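Local coordinates for protein mariner Mos1 transposase (Drosophila mauritiana, PDB 4MDB) that cuts the Mos1 transposon out of DNA and inserts it elsewhere by a metal-dependent cut-and-paste mechanism, at residues T34-W39 with P162-L167; F126-A131 with W148-H153. The protein carries 1 engineered substitution. All blocks are in the same frame, centred on the assembly; numbering follows the deposited sequence.

Contact 1: residues T34-W39 with P162-L167. With MG (magnesium ion), chain C; MG (magnesium ion), chain D; RLT (N-(4-fluorobenzyl)-5-hydroxy-1-methyl-2-(1-methyl-1-{[(5-methyl-1,3,4-oxadiazol-2-yl)carbonyl]amino}ethyl)-6-oxo-1,6-di hydropyrimidine-4-carboxamide), chain B.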
loop_
_atom_site.group_PDB
_atom_site.type_symbol
_atom_site.label_atom_id
_atom_site.label_comp_id
_atom_site.label_asym_id
_atom_site.label_seq_id
_atom_site.Cartn_x
_atom_site.Cartn_y
_atom_site.Cartn_z
ATOM N N THR A 34 2.489 -0.881 4.317
ATOM C CA THR A 34 1.969 -1.081 2.947
ATOM C C THR A 34 1.834 0.219 2.240
ATOM O O THR A 34 1.668 1.270 2.864
ATOM C CB THR A 34 0.726 -1.972 2.982
ATOM O OG1 THR A 34 0.370 -2.454 1.678
ATOM C CG2 THR A 34 -0.498 -1.259 3.490
ATOM N N GLY A 35 1.737 0.178 0.911
ATOM C CA GLY A 35 1.597 1.412 0.164
ATOM C C GLY A 35 1.259 1.173 -1.260
ATOM O O GLY A 35 1.357 0.042 -1.792
ATOM N N ASP A 36 0.884 2.249 -1.907
ATOM C CA ASP A 36 0.424 2.172 -3.334
ATOM C C ASP A 36 0.245 3.632 -3.817
ATOM O O ASP A 36 0.178 4.608 -3.041
ATOM C CB ASP A 36 -0.923 1.463 -3.425
ATOM C CG ASP A 36 -1.329 1.071 -4.841
ATOM O OD1 ASP A 36 -0.418 0.771 -5.619
ATOM O OD2 ASP A 36 -2.588 1.075 -5.007
ATOM N N GLU A 37 0.135 3.749 -5.149
ATOM C CA GLU A 37 -0.029 5.000 -5.867
ATOM C C GLU A 37 -1.455 5.111 -6.394
ATOM O O GLU A 37 -2.048 4.124 -6.826
ATOM C CB GLU A 37 0.962 4.998 -7.047
ATOM C CG GLU A 37 2.424 4.956 -6.673
ATOM C CD GLU A 37 3.061 3.542 -6.626
ATOM O OE1 GLU A 37 4.334 3.457 -6.683
ATOM O OE2 GLU A 37 2.285 2.551 -6.530
ATOM N N LYS A 38 -1.989 6.315 -6.416
ATOM C CA LYS A 38 -3.297 6.633 -7.041
ATOM C C LYS A 38 -3.284 8.035 -7.654
ATOM O O LYS A 38 -2.768 8.958 -7.046
ATOM C CB LYS A 38 -4.390 6.575 -5.976
ATOM C CG LYS A 38 -5.779 7.013 -6.382
ATOM C CD LYS A 38 -6.796 6.666 -5.328
ATOM C CE LYS A 38 -8.212 7.119 -5.696
ATOM N NZ LYS A 38 -8.674 6.471 -6.966
ATOM N N TRP A 39 -3.875 8.201 -8.827
ATOM C CA TRP A 39 -4.034 9.509 -9.412
ATOM C C TRP A 39 -5.143 10.288 -8.739
ATOM O O TRP A 39 -6.210 9.753 -8.475
ATOM C CB TRP A 39 -4.401 9.361 -10.927
ATOM C CG TRP A 39 -3.347 8.884 -11.879
ATOM C CD1 TRP A 39 -3.359 7.698 -12.583
ATOM C CD2 TRP A 39 -2.164 9.587 -12.279
ATOM N NE1 TRP A 39 -2.231 7.631 -13.398
ATOM C CE2 TRP A 39 -1.484 8.768 -13.229
ATOM C CE3 TRP A 39 -1.587 10.822 -11.914
ATOM C CZ2 TRP A 39 -0.277 9.171 -13.839
ATOM C CZ3 TRP A 39 -0.362 11.208 -12.502
ATOM C CH2 TRP A 39 0.263 10.390 -13.465
ATOM N N PRO A 162 -4.269 -3.743 0.936
ATOM C CA PRO A 162 -5.047 -2.849 1.826
ATOM C C PRO A 162 -5.179 -1.394 1.307
ATOM O O PRO A 162 -6.227 -0.768 1.555
ATOM C CB PRO A 162 -4.321 -2.932 3.159
ATOM C CG PRO A 162 -3.679 -4.308 3.160
ATOM C CD PRO A 162 -3.293 -4.514 1.709
ATOM N N SER A 163 -4.187 -0.863 0.621
ATOM C CA SER A 163 -4.298 0.477 0.078
ATOM C C SER A 163 -5.454 0.585 -0.885
ATOM O O SER A 163 -6.138 1.629 -0.879
ATOM C CB SER A 163 -3.030 0.939 -0.601
ATOM O OG SER A 163 -1.873 0.930 0.276
ATOM N N ASP A 164 -5.685 -0.488 -1.659
ATOM C CA ASP A 164 -6.820 -0.475 -2.613
ATOM C C ASP A 164 -8.157 -0.833 -1.980
ATOM O O ASP A 164 -9.106 -0.052 -2.105
ATOM C CB ASP A 164 -6.457 -1.393 -3.783
ATOM C CG ASP A 164 -5.403 -0.723 -4.685
ATOM O OD1 ASP A 164 -5.550 0.510 -4.962
ATOM O OD2 ASP A 164 -4.454 -1.344 -5.103
ATOM N N TYR A 165 -8.269 -1.955 -1.303
ATOM C CA TYR A 165 -9.600 -2.324 -0.796
ATOM C C TYR A 165 -10.095 -1.588 0.425
ATOM O O TYR A 165 -11.310 -1.547 0.663
ATOM C CB TYR A 165 -9.647 -3.826 -0.505
ATOM C CG TYR A 165 -8.820 -4.349 0.692
ATOM C CD1 TYR A 165 -9.185 -4.083 2.000
ATOM C CD2 TYR A 165 -7.688 -5.130 0.500
ATOM C CE1 TYR A 165 -8.457 -4.538 3.069
ATOM C CE2 TYR A 165 -6.973 -5.623 1.556
ATOM C CZ TYR A 165 -7.328 -5.329 2.861
ATOM O OH TYR A 165 -6.659 -5.783 4.002
ATOM N N HIS A 166 -9.189 -0.930 1.148
ATOM C CA HIS A 166 -9.508 -0.157 2.306
ATOM C C HIS A 166 -9.263 1.333 2.155
ATOM O O HIS A 166 -10.198 2.107 2.200
ATOM C CB HIS A 166 -8.790 -0.720 3.527
ATOM C CG HIS A 166 -9.279 -0.184 4.808
ATOM N ND1 HIS A 166 -10.453 -0.585 5.384
ATOM C CD2 HIS A 166 -8.758 0.771 5.633
ATOM C CE1 HIS A 166 -10.627 0.045 6.531
ATOM N NE2 HIS A 166 -9.646 0.912 6.680
ATOM N N LEU A 167 -8.022 1.754 2.009
ATOM C CA LEU A 167 -7.664 3.161 2.109
ATOM C C LEU A 167 -8.231 3.966 0.955
ATOM O O LEU A 167 -8.984 4.955 1.185
ATOM C CB LEU A 167 -6.138 3.314 2.180
ATOM C CG LEU A 167 -5.707 4.788 2.321
ATOM C CD1 LEU A 167 -6.054 5.267 3.700
ATOM C CD2 LEU A 167 -4.217 4.920 2.131
HETATM MG MG MG C . -3.945 0.534 -6.276
HETATM MG MG MG D . -0.581 0.098 -7.576
HETATM C CAA RLT B . -0.300 -7.076 -13.297
HETATM C CAB RLT B . -6.865 -1.064 -9.444
HETATM C CAC RLT B . -6.417 -3.243 -11.544
HETATM C CAD RLT B . -5.949 -0.785 -12.686
HETATM O OAE RLT B . -0.542 -0.680 -9.469
HETATM O OAF RLT B . -3.659 -4.438 -11.343
HETATM O OAG RLT B . -5.331 -0.271 -7.657
HETATM O OAH RLT B . -2.661 -0.252 -7.661
HETATM F FAI RLT B . 2.204 -6.642 -12.387
HETATM C CAJ RLT B . 1.231 -4.858 -11.123
HETATM C CAK RLT B . 1.839 -4.500 -13.406
HETATM C CAL RLT B . 0.764 -3.530 -11.044
HETATM C CAM RLT B . 1.379 -3.178 -13.337
HETATM C CAN RLT B . 0.333 -1.246 -12.138
HETATM N NAO RLT B . -1.094 -5.078 -14.857
HETATM N NAP RLT B . -2.097 -4.104 -14.606
HETATM N NAQ RLT B . -3.435 -1.639 -11.079
HETATM N NAR RLT B . -1.042 -1.312 -11.627
HETATM N NAS RLT B . -4.368 -2.827 -12.882
HETATM O OAT RLT B . -1.950 -5.489 -12.816
HETATM C CAU RLT B . -1.296 -1.112 -10.299
HETATM C CAV RLT B . -3.591 -3.854 -12.437
HETATM C CAW RLT B . -1.064 -5.869 -13.753
HETATM C CAX RLT B . 1.772 -5.352 -12.314
HETATM C CAY RLT B . 0.842 -2.669 -12.164
HETATM C CAZ RLT B . -3.259 -0.648 -8.794
HETATM C CBA RLT B . -2.555 -4.388 -13.357
HETATM C CBB RLT B . -2.675 -1.185 -10.009
HETATM C CBC RLT B . -4.790 -1.666 -10.982
HETATM C CBD RLT B . -4.694 -0.706 -8.665
HETATM N NBE RLT B . -5.410 -1.170 -9.782
HETATM C CBF RLT B . -5.547 -2.234 -12.289
HETATM O O HOH W 1 -1.479 -1.768 -0.069
HETATM O O HOH W 2 -4.170 2.434 -7.003
HETATM O O HOH W 3 1.429 0.517 -7.897
HETATM O O HOH W 4 -0.927 2.050 -8.254
#
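Asp36 and Asp164 meet through a magnesium ion. Asp36 gives this first magnesium one oxygen, OD2 at 1.9 Å. Asp164 chelates the same ion with both, OD1 lying 2.1 Å away; raltegravir OAG and a water join them. The shared metal probably offsets the repulsion between Asp36 OD2 and Asp164 OD1, 3.0 Å apart. Asp36 has CG anti to its own N (chi1 -168°), which carries the carboxylate to the ions; its OD1 takes the second magnesium at 2.1 Å. Raltegravir OAH bridges the metals, and Asp129 also binds the second, with raltegravir OAE and two waters.

Packing is slight. The CB atoms of Asp36 and Ser163 lie 3.6 Å apart, Ser163 OG rests over Gly35, and Thr34 CG2 reaches Pro162 CB at 4.2 Å.

A water donates to the Thr34 hydroxyl OG1 and accepts from the helix backbone at Ser163 N, 2.9 Å away. Thr34 OG1 is hydrogen-bonded to Leu127 O, and Ser163 OG to Trp77 NE1.

Strand and helix start run nearly at right angles (79°), bringing the first and third aspartates of the DDD motif together in the two-metal active site of an RNase H-like fold.

Contact 2: residues F126-A131 with W148-H153. With MG (magnesium ion), chain D; RLT (N-(4-fluorobenzyl)-5-hydroxy-1-methyl-2-(1-methyl-1-{[(5-methyl-1,3,4-oxadiazol-2-yl)carbonyl]amino}ethyl)-6-oxo-1,6-di hydropyrimidine-4-carboxamide), chain B.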
loop_
_atom_site.group_PDB
_atom_site.type_symbol
_atom_site.label_atom_id
_atom_site.label_comp_id
_atom_site.label_asym_id
_atom_site.label_seq_id
_atom_site.Cartn_x
_atom_site.Cartn_y
_atom_site.Cartn_z
ATOM N N PHE A 126 7.062 -5.500 4.273
ATOM C CA PHE A 126 6.636 -4.489 3.304
ATOM C C PHE A 126 5.733 -5.132 2.286
ATOM O O PHE A 126 6.094 -6.132 1.643
ATOM C CB PHE A 126 7.848 -3.872 2.603
ATOM C CG PHE A 126 7.593 -2.609 1.848
ATOM C CD1 PHE A 126 7.075 -1.521 2.460
ATOM C CD2 PHE A 126 7.937 -2.515 0.499
ATOM C CE1 PHE A 126 6.915 -0.323 1.802
ATOM C CE2 PHE A 126 7.748 -1.315 -0.182
ATOM C CZ PHE A 126 7.239 -0.229 0.515
ATOM N N LEU A 127 4.570 -4.532 2.109
ATOM C CA LEU A 127 3.596 -5.020 1.134
ATOM C C LEU A 127 3.310 -3.972 0.114
ATOM O O LEU A 127 2.702 -2.909 0.420
ATOM C CB LEU A 127 2.320 -5.497 1.836
ATOM C CG LEU A 127 1.111 -5.958 0.972
ATOM C CD1 LEU A 127 1.567 -7.176 0.199
ATOM C CD2 LEU A 127 0.019 -6.284 1.958
ATOM N N HIS A 128 3.797 -4.249 -1.087
ATOM C CA HIS A 128 3.502 -3.385 -2.230
ATOM C C HIS A 128 3.224 -4.226 -3.442
ATOM O O HIS A 128 3.556 -5.384 -3.478
ATOM C CB HIS A 128 4.633 -2.315 -2.480
ATOM C CG HIS A 128 5.953 -2.838 -2.902
ATOM N ND1 HIS A 128 6.962 -2.000 -3.338
ATOM C CD2 HIS A 128 6.485 -4.086 -2.911
ATOM C CE1 HIS A 128 8.029 -2.711 -3.641
ATOM N NE2 HIS A 128 7.776 -3.974 -3.382
ATOM N N ASP A 129 2.642 -3.595 -4.445
ATOM C CA ASP A 129 2.332 -4.369 -5.644
ATOM C C ASP A 129 3.478 -4.488 -6.654
ATOM O O ASP A 129 4.578 -4.006 -6.448
ATOM C CB ASP A 129 1.006 -3.904 -6.192
ATOM C CG ASP A 129 1.011 -2.536 -6.856
ATOM O OD1 ASP A 129 2.064 -2.139 -7.312
ATOM O OD2 ASP A 129 -0.051 -1.793 -6.879
ATOM N N ASN A 130 3.184 -5.177 -7.770
ATOM C CA ASN A 130 4.200 -5.536 -8.746
ATOM C C ASN A 130 4.422 -4.578 -9.874
ATOM O O ASN A 130 4.883 -4.993 -10.924
ATOM C CB ASN A 130 3.870 -6.908 -9.373
ATOM C CG ASN A 130 3.710 -7.959 -8.358
ATOM O OD1 ASN A 130 4.699 -8.412 -7.776
ATOM N ND2 ASN A 130 2.446 -8.271 -8.022
ATOM N N ALA A 131 4.096 -3.318 -9.690
ATOM C CA ALA A 131 4.440 -2.276 -10.604
ATOM C C ALA A 131 5.919 -2.373 -10.907
ATOM O O ALA A 131 6.742 -2.691 -10.050
ATOM C CB ALA A 131 4.088 -0.917 -10.092
ATOM N N TRP A 148 13.936 -4.908 4.753
ATOM C CA TRP A 148 12.533 -5.179 4.945
ATOM C C TRP A 148 12.221 -6.475 4.271
ATOM O O TRP A 148 12.692 -6.750 3.149
ATOM C CB TRP A 148 11.724 -4.044 4.344
ATOM C CG TRP A 148 11.988 -2.647 4.971
ATOM C CD1 TRP A 148 12.724 -2.350 6.141
ATOM C CD2 TRP A 148 11.518 -1.392 4.489
ATOM N NE1 TRP A 148 12.715 -1.041 6.356
ATOM C CE2 TRP A 148 11.996 -0.403 5.373
ATOM C CE3 TRP A 148 10.725 -1.005 3.407
ATOM C CZ2 TRP A 148 11.694 0.943 5.228
ATOM C CZ3 TRP A 148 10.452 0.399 3.243
ATOM C CH2 TRP A 148 10.954 1.334 4.144
ATOM N N GLU A 149 11.376 -7.233 4.915
ATOM C CA GLU A 149 10.871 -8.446 4.306
ATOM C C GLU A 149 9.784 -8.083 3.295
ATOM O O GLU A 149 8.766 -7.507 3.679
ATOM C CB GLU A 149 10.303 -9.323 5.410
ATOM C CG GLU A 149 9.997 -10.654 4.790
ATOM C CD GLU A 149 9.233 -11.597 5.663
ATOM O OE1 GLU A 149 8.758 -12.610 5.026
ATOM O OE2 GLU A 149 9.075 -11.336 6.879
ATOM N N VAL A 150 9.967 -8.472 2.032
ATOM C CA VAL A 150 9.020 -8.157 0.992
ATOM C C VAL A 150 8.014 -9.311 0.853
ATOM O O VAL A 150 8.364 -10.475 0.589
ATOM C CB VAL A 150 9.731 -7.836 -0.311
ATOM C CG1 VAL A 150 8.729 -7.542 -1.414
ATOM C CG2 VAL A 150 10.635 -6.652 -0.087
ATOM N N LEU A 151 6.769 -9.001 1.124
ATOM C CA LEU A 151 5.708 -9.982 1.071
ATOM C C LEU A 151 5.350 -10.269 -0.376
ATOM O O LEU A 151 5.376 -9.410 -1.212
ATOM C CB LEU A 151 4.523 -9.398 1.887
ATOM C CG LEU A 151 3.821 -10.234 2.899
ATOM C CD1 LEU A 151 4.643 -11.012 3.930
ATOM C CD2 LEU A 151 2.666 -9.498 3.528
ATOM N N PRO A 152 5.020 -11.549 -0.681
ATOM C CA PRO A 152 4.536 -11.917 -1.992
ATOM C C PRO A 152 3.204 -11.239 -2.262
ATOM O O PRO A 152 2.442 -11.027 -1.335
ATOM C CB PRO A 152 4.304 -13.416 -1.881
ATOM C CG PRO A 152 4.389 -13.760 -0.509
ATOM C CD PRO A 152 5.131 -12.671 0.240
ATOM N N HIS A 153 3.011 -10.856 -3.491
ATOM C CA HIS A 153 1.780 -10.252 -3.917
ATOM C C HIS A 153 1.594 -10.631 -5.348
ATOM O O HIS A 153 2.441 -10.386 -6.170
ATOM C CB HIS A 153 1.829 -8.748 -3.782
ATOM C CG HIS A 153 0.523 -8.072 -4.005
ATOM N ND1 HIS A 153 -0.486 -8.109 -3.089
ATOM C CD2 HIS A 153 0.068 -7.314 -5.026
ATOM C CE1 HIS A 153 -1.529 -7.454 -3.543
ATOM N NE2 HIS A 153 -1.201 -6.932 -4.713
HETATM MG MG MG D . -0.581 0.098 -7.576
HETATM C CAA RLT B . -0.300 -7.076 -13.297
HETATM C CAB RLT B . -6.865 -1.064 -9.444
HETATM C CAC RLT B . -6.417 -3.243 -11.544
HETATM C CAD RLT B . -5.949 -0.785 -12.686
HETATM O OAE RLT B . -0.542 -0.680 -9.469
HETATM O OAF RLT B . -3.659 -4.438 -11.343
HETATM O OAG RLT B . -5.331 -0.271 -7.657
HETATM O OAH RLT B . -2.661 -0.252 -7.661
HETATM F FAI RLT B . 2.204 -6.642 -12.387
HETATM C CAJ RLT B . 1.231 -4.858 -11.123
HETATM C CAK RLT B . 1.839 -4.500 -13.406
HETATM C CAL RLT B . 0.764 -3.530 -11.044
HETATM C CAM RLT B . 1.379 -3.178 -13.337
HETATM C CAN RLT B . 0.333 -1.246 -12.138
HETATM N NAO RLT B . -1.094 -5.078 -14.857
HETATM N NAP RLT B . -2.097 -4.104 -14.606
HETATM N NAQ RLT B . -3.435 -1.639 -11.079
HETATM N NAR RLT B . -1.042 -1.312 -11.627
HETATM N NAS RLT B . -4.368 -2.827 -12.882
HETATM O OAT RLT B . -1.950 -5.489 -12.816
HETATM C CAU RLT B . -1.296 -1.112 -10.299
HETATM C CAV RLT B . -3.591 -3.854 -12.437
HETATM C CAW RLT B . -1.064 -5.869 -13.753
HETATM C CAX RLT B . 1.772 -5.352 -12.314
HETATM C CAY RLT B . 0.842 -2.669 -12.164
HETATM C CAZ RLT B . -3.259 -0.648 -8.794
HETATM C CBA RLT B . -2.555 -4.388 -13.357
HETATM C CBB RLT B . -2.675 -1.185 -10.009
HETATM C CBC RLT B . -4.790 -1.666 -10.982
HETATM C CBD RLT B . -4.694 -0.706 -8.665
HETATM N NBE RLT B . -5.410 -1.170 -9.782
HETATM C CBF RLT B . -5.547 -2.234 -12.289
HETATM O O HOH W 5 5.350 -6.795 -1.139
HETATM O O HOH W 3 1.429 0.517 -7.897
HETATM O O HOH W 4 -0.927 2.050 -8.254
#
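The Phe126 backbone bonds on both sides of Val150: Phe126 N donates to Glu149 O at 2.7 Å and Phe126 O accepts from Leu151 N at 3.0 Å, both nearly straight. Together they make Phe126 and Val150 a parallel bridge pair. Farther along, where the strands have given way to loop, the side chain of Asn130 takes over. Its ND2 donates to His153 O at 2.8 Å; the acceptor lies in the Asn130 amide plane, but the donor stands above the plane of the His153 carbonyl.

Around these bonds the side chains close up. Trp148 CE3 lies over one face of the Phe126 ring, 3.8 Å from CD1, with the two ring planes inclined at 49°. The His153 ring is met by Leu127 CD1 near ND1 and by Asp129 CB, 3.7 Å from CD2. Leu127 CD1 also touches Leu151 CB. A chi1 of -171° at His153, trans to the backbone N, is what lays the ring beside Leu127 and Asp129.

Asp129 is thus backed on its CB while its carboxylate faces the metal: OD2 binds a magnesium ion at 2.1 Å, and OD1 accepts from a water on that ion and, weakly, from Ala131 N. Asn130 CB packs against the fluorobenzyl end of raltegravir, 3.5 Å from FAI.

Farther out, Tyr99 OH is hydrogen-bonded to His128 ND1 and Arg22 forms a salt bridge with Glu149. Strand 125-127 lies between strands 32-42 and 149-150 in the sheet. Helices 96-113 and 137-146 pack on the side of Phe126 and Trp148, whereas helix 6-25 meets Leu151 and Pro152.

Both contacts are largely buried and reach the same sheet, where strands 32-42 and 125-127 are neighbours. Contact 1 lies nearer the chain's centre and sets a helix across a strand, with little area and metal coordination as its chief tie. Contact 2 buries more than twice the surface and relies on parallel backbone pairing, aromatic packing and an asparagine hydrogen bond, with Val150 exposed on the outermost strand. They also pack directly, Pro162 CD of contact 1 lying 3.8 Å from Leu127 CD2 of contact 2. The metal site is common to both: contact 1 brings two of its aspartates, and contact 2 the third, from just beyond the end of the neighbouring strand.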